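PDB 3MSZ: glutaredoxin 1 from Francisella tularensis subsp. tularensis, which probably reduces protein disulfides through a pair of redox-active cysteines, and binds glutathione in a pocket beside them. Local coordinates for residues C14-C17 against V18-K21; D37-A40 against Q41-F45; I59-V62 against P63-F66. All blocks are in the same frame, centred on the assembly; numbering follows the deposited sequence. Where two conformers were deposited one is given.

Interaction 1 (C14-C17 against V18-K21); sequences CPYC and VWAK. With GSH (glutathione), chain D.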
loop_
_atom_site.group_PDB
_atom_site.type_symbol
_atom_site.label_atom_id
_atom_site.label_comp_id
_atom_site.label_asym_id
_atom_site.label_seq_id
_atom_site.Cartn_x
_atom_site.Cartn_y
_atom_site.Cartn_z
ATOM N N CYS A 14 -1.865 -1.739 12.848
ATOM C CA CYS A 14 -0.720 -2.133 12.046
ATOM C C CYS A 14 0.239 -0.946 11.929
ATOM O O CYS A 14 0.012 -0.009 11.163
ATOM C CB CYS A 14 -1.173 -2.620 10.669
ATOM S SG CYS A 14 0.176 -3.273 9.661
ATOM N N PRO A 15 1.296 -0.958 12.739
ATOM C CA PRO A 15 2.229 0.171 12.733
ATOM C C PRO A 15 2.907 0.392 11.391
ATOM O O PRO A 15 3.149 1.551 11.025
ATOM C CB PRO A 15 3.228 -0.204 13.830
ATOM C CG PRO A 15 2.384 -0.988 14.827
ATOM C CD PRO A 15 1.487 -1.834 13.912
ATOM N N TYR A 16 3.187 -0.673 10.645
ATOM C CA TYR A 16 3.801 -0.464 9.335
ATOM C C TYR A 16 2.857 0.253 8.385
ATOM O O TYR A 16 3.311 0.974 7.493
ATOM C CB TYR A 16 4.314 -1.766 8.719
ATOM C CG TYR A 16 5.626 -2.181 9.333
ATOM C CD1 TYR A 16 5.694 -3.256 10.187
ATOM C CD2 TYR A 16 6.802 -1.474 9.061
ATOM C CE1 TYR A 16 6.907 -3.666 10.743
ATOM C CE2 TYR A 16 8.021 -1.854 9.638
ATOM C CZ TYR A 16 8.061 -2.959 10.474
ATOM O OH TYR A 16 9.240 -3.367 11.060
ATOM N N CYS A 17 1.554 0.063 8.574
ATOM C CA CYS A 17 0.560 0.859 7.850
ATOM C C CYS A 17 0.661 2.332 8.236
ATOM O O CYS A 17 0.498 3.210 7.394
ATOM C CB CYS A 17 -0.865 0.351 8.113
ATOM S SG CYS A 17 -1.289 -1.157 7.213
ATOM N N VAL A 18 0.931 2.607 9.509
ATOM C CA VAL A 18 1.072 4.008 9.968
ATOM C C VAL A 18 2.402 4.584 9.423
ATOM O O VAL A 18 2.437 5.725 8.988
ATOM C CB VAL A 18 0.942 4.121 11.536
ATOM C CG1 VAL A 18 1.409 5.516 12.089
ATOM C CG2 VAL A 18 -0.485 3.870 11.946
ATOM N N TRP A 19 3.487 3.785 9.419
ATOM C CA TRP A 19 4.754 4.288 8.870
ATOM C C TRP A 19 4.602 4.657 7.398
ATOM O O TRP A 19 5.193 5.614 6.929
ATOM C CB TRP A 19 5.913 3.296 9.020
ATOM C CG TRP A 19 6.116 2.809 10.419
ATOM C CD1 TRP A 19 6.498 1.550 10.800
ATOM C CD2 TRP A 19 5.911 3.552 11.631
ATOM N NE1 TRP A 19 6.549 1.467 12.180
ATOM C CE2 TRP A 19 6.220 2.692 12.709
ATOM C CE3 TRP A 19 5.542 4.880 11.913
ATOM C CZ2 TRP A 19 6.136 3.103 14.050
ATOM C CZ3 TRP A 19 5.465 5.282 13.250
ATOM C CH2 TRP A 19 5.746 4.391 14.291
ATOM N N ALA A 20 3.822 3.886 6.670
ATOM C CA ALA A 20 3.650 4.154 5.249
ATOM C C ALA A 20 2.895 5.446 5.034
ATOM O O ALA A 20 3.281 6.292 4.195
ATOM C CB ALA A 20 2.891 2.952 4.558
ATOM N N LYS A 21 1.777 5.590 5.740
ATOM C CA LYS A 21 0.956 6.822 5.649
ATOM C C LYS A 21 1.755 8.044 6.081
ATOM O O LYS A 21 1.718 9.090 5.435
ATOM C CB LYS A 21 -0.302 6.693 6.506
ATOM C CG LYS A 21 -1.284 5.666 5.954
ATOM C CD LYS A 21 -2.583 5.617 6.754
ATOM C CE LYS A 21 -2.431 4.708 7.969
ATOM N NZ LYS A 21 -3.700 4.610 8.761
HETATM N N1 GSH D . 10.287 -9.519 4.554
HETATM C CA1 GSH D . 9.236 -8.538 4.769
HETATM C C1 GSH D . 7.852 -9.133 4.903
HETATM O O11 GSH D . 7.403 -9.913 4.027
HETATM O O12 GSH D . 7.127 -8.835 5.898
HETATM C CB1 GSH D . 9.443 -7.751 6.054
HETATM C CG1 GSH D . 8.304 -6.740 5.920
HETATM C CD1 GSH D . 8.350 -5.668 6.933
HETATM O OE1 GSH D . 9.566 -4.994 7.201
HETATM N N2 GSH D . 7.152 -5.461 7.462
HETATM C CA2 GSH D . 6.027 -5.524 6.562
HETATM C C2 GSH D . 6.090 -4.443 5.538
HETATM O O2 GSH D . 4.888 -3.867 5.032
HETATM C CB2 GSH D . 4.755 -5.358 7.361
HETATM S SG2 GSH D . 4.025 -6.960 7.769
HETATM N N3 GSH D . 7.335 -4.072 5.167
HETATM C CA3 GSH D . 7.718 -4.142 3.780
HETATM C C3 GSH D . 7.384 -5.480 3.114
HETATM O O31 GSH D . 7.110 -6.529 3.745
HETATM O O32 GSH D . 7.365 -5.594 1.881
#
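Trp19 lies with one indole face over the carbonyl oxygen of Pro15, one turn back on the same helix; Pro15 O sits 3.3 Å from Trp19 CG, displaced toward the ring rim. That oxygen also accepts the amide of Trp19, which lies nearly on the extension of the Pro15 C=O bond (Trp19 N to Pro15 O 2.8 Å), so backbone and ring of one residue meet the same acceptor. CG of Trp19 is anti to its carbonyl carbon (chi1 -53°), which folds the indole back along the helix. Its CD1 edge then reaches Tyr16 CD2 at 3.5 Å, an offset edge-to-face pair with planes at 89°. GSH N2 lies over one face of the Tyr16 ring, toward its rim, 3.7 Å from Tyr16 CE1. Cys14 holds the N-cap position, its O accepting from Val18 N at 3.2 Å, and Lys21 N closes the next turn on Cys17 O at 3.2 Å. Beyond it, Lys21 NZ pairs with Glu33 in a salt bridge. Cys14 and Cys17, for which a disulfide has been observed, thus place a thioredoxin-type CxxC at the start of helix 15-26, while Tyr16, backed by the Trp19 edge, helps wall the glutathione pocket.

Interaction 2 (D37-A40 against Q41-F45); sequences DDYA and QRSKF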
loop_
_atom_site.group_PDB
_atom_site.type_symbol
_atom_site.label_atom_id
_atom_site.label_comp_id
_atom_site.label_asym_id
_atom_site.label_seq_id
_atom_site.Cartn_x
_atom_site.Cartn_y
_atom_site.Cartn_z
ATOM N N ASP A 37 -10.106 -4.335 8.401
ATOM C CA ASP A 37 -9.657 -4.819 9.720
ATOM C C ASP A 37 -9.827 -6.330 9.901
ATOM O O ASP A 37 -8.945 -7.019 10.432
ATOM C CB ASP A 37 -10.335 -4.064 10.869
ATOM C CG ASP A 37 -9.607 -2.751 11.237
ATOM O OD1 ASP A 37 -8.510 -2.466 10.690
ATOM O OD2 ASP A 37 -10.142 -2.003 12.086
ATOM N N ASP A 38 -10.931 -6.874 9.430
ATOM C CA ASP A 38 -11.147 -8.283 9.779
ATOM C C ASP A 38 -10.397 -9.301 8.913
ATOM O O ASP A 38 -10.084 -9.067 7.726
ATOM C CB ASP A 38 -12.625 -8.632 9.983
ATOM C CG ASP A 38 -13.395 -8.653 8.702
ATOM O OD1 ASP A 38 -13.384 -7.611 8.011
ATOM O OD2 ASP A 38 -14.019 -9.697 8.393
ATOM N N TYR A 39 -10.074 -10.421 9.541
ATOM C CA TYR A 39 -9.284 -11.445 8.894
ATOM C C TYR A 39 -10.010 -11.931 7.642
ATOM O O TYR A 39 -9.382 -12.085 6.590
ATOM C CB TYR A 39 -9.016 -12.593 9.857
ATOM C CG TYR A 39 -8.221 -13.737 9.252
ATOM C CD1 TYR A 39 -6.837 -13.709 9.244
ATOM C CD2 TYR A 39 -8.864 -14.852 8.700
ATOM C CE1 TYR A 39 -6.107 -14.756 8.703
ATOM C CE2 TYR A 39 -8.139 -15.913 8.163
ATOM C CZ TYR A 39 -6.764 -15.856 8.168
ATOM O OH TYR A 39 -6.022 -16.884 7.637
ATOM N N ALA A 40 -11.326 -12.128 7.745
ATOM C CA ALA A 40 -12.130 -12.566 6.588
ATOM C C ALA A 40 -12.036 -11.622 5.381
ATOM O O ALA A 40 -11.807 -12.063 4.250
ATOM C CB ALA A 40 -13.593 -12.802 6.976
ATOM N N GLN A 41 -12.227 -10.328 5.617
ATOM C CA GLN A 41 -12.108 -9.327 4.565
ATOM C C GLN A 41 -10.703 -9.247 3.979
ATOM O O GLN A 41 -10.544 -9.046 2.785
ATOM C CB GLN A 41 -12.492 -7.927 5.080
ATOM C CG GLN A 41 -13.982 -7.641 5.267
ATOM C CD GLN A 41 -14.250 -6.228 5.855
ATOM O OE1 GLN A 41 -13.343 -5.548 6.356
ATOM N NE2 GLN A 41 -15.506 -5.801 5.794
ATOM N N ARG A 42 -9.681 -9.352 4.815
ATOM C CA ARG A 42 -8.311 -9.263 4.312
ATOM C C ARG A 42 -7.948 -10.456 3.452
ATOM O O ARG A 42 -7.309 -10.299 2.408
ATOM C CB ARG A 42 -7.283 -9.094 5.434
ATOM C CG ARG A 42 -6.686 -7.669 5.489
ATOM C CD ARG A 42 -5.783 -7.441 6.701
ATOM N NE ARG A 42 -6.495 -7.681 7.958
ATOM C CZ ARG A 42 -6.292 -8.734 8.752
ATOM N NH1 ARG A 42 -5.380 -9.640 8.434
ATOM N NH2 ARG A 42 -6.996 -8.874 9.878
ATOM N N SER A 43 -8.341 -11.654 3.865
ATOM C CA SER A 43 -7.908 -12.823 3.094
ATOM C C SER A 43 -8.611 -12.862 1.751
ATOM O O SER A 43 -8.056 -13.351 0.781
ATOM C CB SER A 43 -8.095 -14.135 3.853
ATOM O OG SER A 43 -9.373 -14.198 4.402
ATOM N N LYS A 44 -9.832 -12.333 1.709
ATOM C CA LYS A 44 -10.576 -12.227 0.466
ATOM C C LYS A 44 -9.910 -11.206 -0.466
ATOM O O LYS A 44 -9.801 -11.415 -1.663
ATOM C CB LYS A 44 -12.027 -11.820 0.745
ATOM C CG LYS A 44 -12.955 -11.890 -0.485
ATOM C CD LYS A 44 -14.315 -11.193 -0.252
ATOM C CE LYS A 44 -15.261 -11.338 -1.462
ATOM N NZ LYS A 44 -16.603 -10.673 -1.267
ATOM N N PHE A 45 -9.520 -10.076 0.092
ATOM C CA PHE A 45 -8.734 -9.100 -0.631
ATOM C C PHE A 45 -7.385 -9.690 -1.138
ATOM O O PHE A 45 -7.025 -9.522 -2.301
ATOM C CB PHE A 45 -8.494 -7.913 0.305
ATOM C CG PHE A 45 -7.464 -6.956 -0.191
ATOM C CD1 PHE A 45 -7.781 -6.032 -1.169
ATOM C CD2 PHE A 45 -6.184 -6.978 0.326
ATOM C CE1 PHE A 45 -6.830 -5.155 -1.637
ATOM C CE2 PHE A 45 -5.231 -6.088 -0.128
ATOM C CZ PHE A 45 -5.554 -5.177 -1.112
HETATM O O HOH W 1 -12.444 -2.813 8.197
#
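Ser43 OG stands between its backbone N and carbonyl carbon (chi1 48°), which turns the hydroxyl back onto Tyr39 O, and Arg42 bends at chi3 (-58°) to swing its guanidinium toward Asp37. Tyr39 O accepts twice from Ser43, the hydroxyl (Ser43 OG to Tyr39 O 3.0 Å) adding to the helical amide bond (Ser43 N to Tyr39 O 2.9 Å). The guanidinium reaches back past the helix start: Arg42 NH2 donates to Asp37 O over 2.7 Å in an almost straight bond. That oxygen lies in the guanidinium plane, at its edge, whereas the donor stands above the carbonyl plane of Asp37. Arg42 NE is bonded to Ile36 O, so two backbone carbonyls of the incoming loop fix the rotation of the group. A cacodylate ion, probably from the crystallisation liquor, lies about 3 Å from this side chain, nearest atoms.

Asp38 is the N-cap of helix 39-50. Its carboxylate caps the first turn through a weak bond, Gln41 N to Asp38 OD2 3.4 Å, while its own carbonyl takes the next amide, Arg42 N to Asp38 O 3.0 Å. A water accepts from Asp37 N at 2.8 Å. The contact thus forms the surface-facing start of helix 39-50, which follows strand 32-35. Asp37 OD1 bonds Asn12 N in the loop after strand 6-10, and Phe45, on the inner side of the helix, meets the ring of Tyr9 on that strand.

Interaction 3 (I59-V62 against P63-F66); sequences ISTV and PQIF. With GSH (glutathione), chain D; CAC (cacodylate ion), chain C.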
loop_
_atom_site.group_PDB
_atom_site.type_symbol
_atom_site.label_atom_id
_atom_site.label_comp_id
_atom_site.label_asym_id
_atom_site.label_seq_id
_atom_site.Cartn_x
_atom_site.Cartn_y
_atom_site.Cartn_z
ATOM N N ILE A 59 0.567 -11.251 -2.280
ATOM C CA ILE A 59 0.510 -10.478 -1.041
ATOM C C ILE A 59 -0.168 -11.264 0.073
ATOM O O ILE A 59 -1.046 -12.091 -0.186
ATOM C CB ILE A 59 -0.222 -9.117 -1.226
ATOM C CG1 ILE A 59 -1.699 -9.334 -1.634
ATOM C CG2 ILE A 59 0.499 -8.247 -2.277
ATOM C CD1 ILE A 59 -2.596 -8.029 -1.507
ATOM N N SER A 60 0.223 -10.995 1.314
ATOM C CA SER A 60 -0.399 -11.676 2.440
ATOM C C SER A 60 -0.242 -10.856 3.710
ATOM O O SER A 60 -0.452 -11.357 4.810
ATOM C CB SER A 60 0.238 -13.061 2.646
ATOM O OG SER A 60 1.572 -12.905 3.070
ATOM N N THR A 61 0.125 -9.592 3.546
ATOM C CA THR A 61 0.230 -8.660 4.660
ATOM C C THR A 61 -0.264 -7.284 4.205
ATOM O O THR A 61 -0.455 -7.030 3.005
ATOM C CB THR A 61 1.700 -8.525 5.135
ATOM O OG1 THR A 61 2.486 -7.875 4.121
ATOM C CG2 THR A 61 2.303 -9.912 5.408
ATOM N N VAL A 62 -0.474 -6.393 5.167
ATOM C CA VAL A 62 -0.650 -4.973 4.866
ATOM C C VAL A 62 0.469 -4.252 5.590
ATOM O O VAL A 62 1.028 -4.792 6.526
ATOM C CB VAL A 62 -2.015 -4.435 5.327
ATOM C CG1 VAL A 62 -3.110 -4.908 4.363
ATOM C CG2 VAL A 62 -2.294 -4.909 6.761
ATOM N N PRO A 63 0.808 -3.035 5.146
ATOM C CA PRO A 63 0.146 -2.309 4.056
ATOM C C PRO A 63 0.510 -2.841 2.655
ATOM O O PRO A 63 1.553 -3.473 2.473
ATOM C CB PRO A 63 0.696 -0.884 4.226
ATOM C CG PRO A 63 2.084 -1.135 4.703
ATOM C CD PRO A 63 1.995 -2.305 5.642
ATOM N N GLN A 64 -0.366 -2.565 1.690
ATOM C CA GLN A 64 -0.070 -2.717 0.263
ATOM C C GLN A 64 -0.311 -1.371 -0.408
ATOM O O GLN A 64 -1.405 -0.788 -0.328
ATOM C CB GLN A 64 -0.911 -3.824 -0.413
ATOM C CG GLN A 64 -0.609 -5.258 0.117
ATOM C CD GLN A 64 0.865 -5.683 -0.004
ATOM O OE1 GLN A 64 1.383 -6.459 0.817
ATOM N NE2 GLN A 64 1.546 -5.168 -1.012
ATOM N N ILE A 65 0.722 -0.896 -1.097
ATOM C CA ILE A 65 0.720 0.427 -1.684
ATOM C C ILE A 65 0.739 0.357 -3.215
ATOM O O ILE A 65 1.562 -0.358 -3.808
ATOM C CB ILE A 65 1.968 1.194 -1.199
ATOM C CG1 ILE A 65 1.935 1.308 0.331
ATOM C CG2 ILE A 65 2.062 2.571 -1.896
ATOM C CD1 ILE A 65 3.282 1.573 0.950
ATOM N N PHE A 66 -0.193 1.066 -3.850
ATOM C CA PHE A 66 -0.191 1.201 -5.305
ATOM C C PHE A 66 -0.011 2.671 -5.689
ATOM O O PHE A 66 -0.610 3.567 -5.093
ATOM C CB PHE A 66 -1.480 0.659 -5.912
ATOM C CG PHE A 66 -1.740 -0.787 -5.595
ATOM C CD1 PHE A 66 -1.535 -1.771 -6.544
ATOM C CD2 PHE A 66 -2.193 -1.163 -4.336
ATOM C CE1 PHE A 66 -1.783 -3.132 -6.245
ATOM C CE2 PHE A 66 -2.455 -2.506 -4.042
ATOM C CZ PHE A 66 -2.247 -3.482 -4.997
HETATM N N1 GSH D . 10.287 -9.519 4.554
HETATM C CA1 GSH D . 9.236 -8.538 4.769
HETATM C C1 GSH D . 7.852 -9.133 4.903
HETATM O O11 GSH D . 7.403 -9.913 4.027
HETATM O O12 GSH D . 7.127 -8.835 5.898
HETATM C CB1 GSH D . 9.443 -7.751 6.054
HETATM C CG1 GSH D . 8.304 -6.740 5.920
HETATM C CD1 GSH D . 8.350 -5.668 6.933
HETATM O OE1 GSH D . 9.566 -4.994 7.201
HETATM N N2 GSH D . 7.152 -5.461 7.462
HETATM C CA2 GSH D . 6.027 -5.524 6.562
HETATM C C2 GSH D . 6.090 -4.443 5.538
HETATM O O2 GSH D . 4.888 -3.867 5.032
HETATM C CB2 GSH D . 4.755 -5.358 7.361
HETATM S SG2 GSH D . 4.025 -6.960 7.769
HETATM N N3 GSH D . 7.335 -4.072 5.167
HETATM C CA3 GSH D . 7.718 -4.142 3.780
HETATM C C3 GSH D . 7.384 -5.480 3.114
HETATM O O31 GSH D . 7.110 -6.529 3.745
HETATM O O32 GSH D . 7.365 -5.594 1.881
HETATM AS AS CAC C . -0.754 -8.442 9.227
HETATM O O1 CAC C . -0.303 -7.261 10.418
HETATM O O2 CAC C . -0.151 -7.834 7.731
HETATM C C1 CAC C . 0.074 -10.179 9.625
HETATM C C2 CAC C . -2.699 -8.619 9.110
HETATM O O HOH W 2 3.080 -5.357 3.682
#
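The cis-proline loop of the glutathione pocket is formed here, with Thr61, Val62 and Pro63 among the residues lining it. The peptide between Val62 and Pro63 is cis, which brings their CA atoms to 2.9 Å and sets the proline ring beside the ligand: Pro63 CD lies 3.3 Å from GSH O2. A water ties loop to ligand, 2.6 Å from Thr61 OG1; it lies 2.7 Å from Pro63 O and 2.7 Å from GSH O2, either of which it may donate to, though the acceptors around it outnumber its protons. Thr61 OG1 stands between its backbone N and carbonyl carbon (chi1 68°), turned to that water, while Thr61 CB approaches the glutathione sulfur, SG2, at 3.8 Å. Close by, Val62 N donates to the cacodylate O2 at 3.0 Å with an N-H...O angle of 159°; the ion, probably from the crystallisation liquor, is also held by Arg11 NH1.

A cis-proline immediately before a sheet strand, facing the CxxC helix, is a hallmark of the thioredoxin fold, and here the strand it opens is 64-67, antiparallel to both its neighbours. Gln64 pairs with Tyr9 of strand 6-10 by backbone bonds, and its side chain, bent at chi2 (-57°), turns back against Ile59 and Thr61. There its CG lies 3.8 Å from Ile59 CD1, the two side chains sliding past each other in opposite directions. Ile59 also packs on Phe45, Tyr46 and Met49 of helix 39-50, joining the loop to that helix.

Interactions 1 and 3 meet at the redox centre: in the conformer given, Cys17 SG lies 3.5 Å from Pro63 N and Cys14 SG 3.6 Å from Val62 O, so the helix start and the cis-proline loop pack directly on each other. Both touch glutathione, which is hydrogen-bonded to Phe75 N, and their centres are about 11 Å apart. Interaction 2 stands further off, its centre about 18 Å from that of interaction 1 and the nearest atoms about 7 Å apart. It meets interaction 3 through Phe45 CE2 and Ile59 CD1 at 3.6 Å, at the edge of the pocket loop. Arg42 remains about 10 Å from glutathione, nearest atoms.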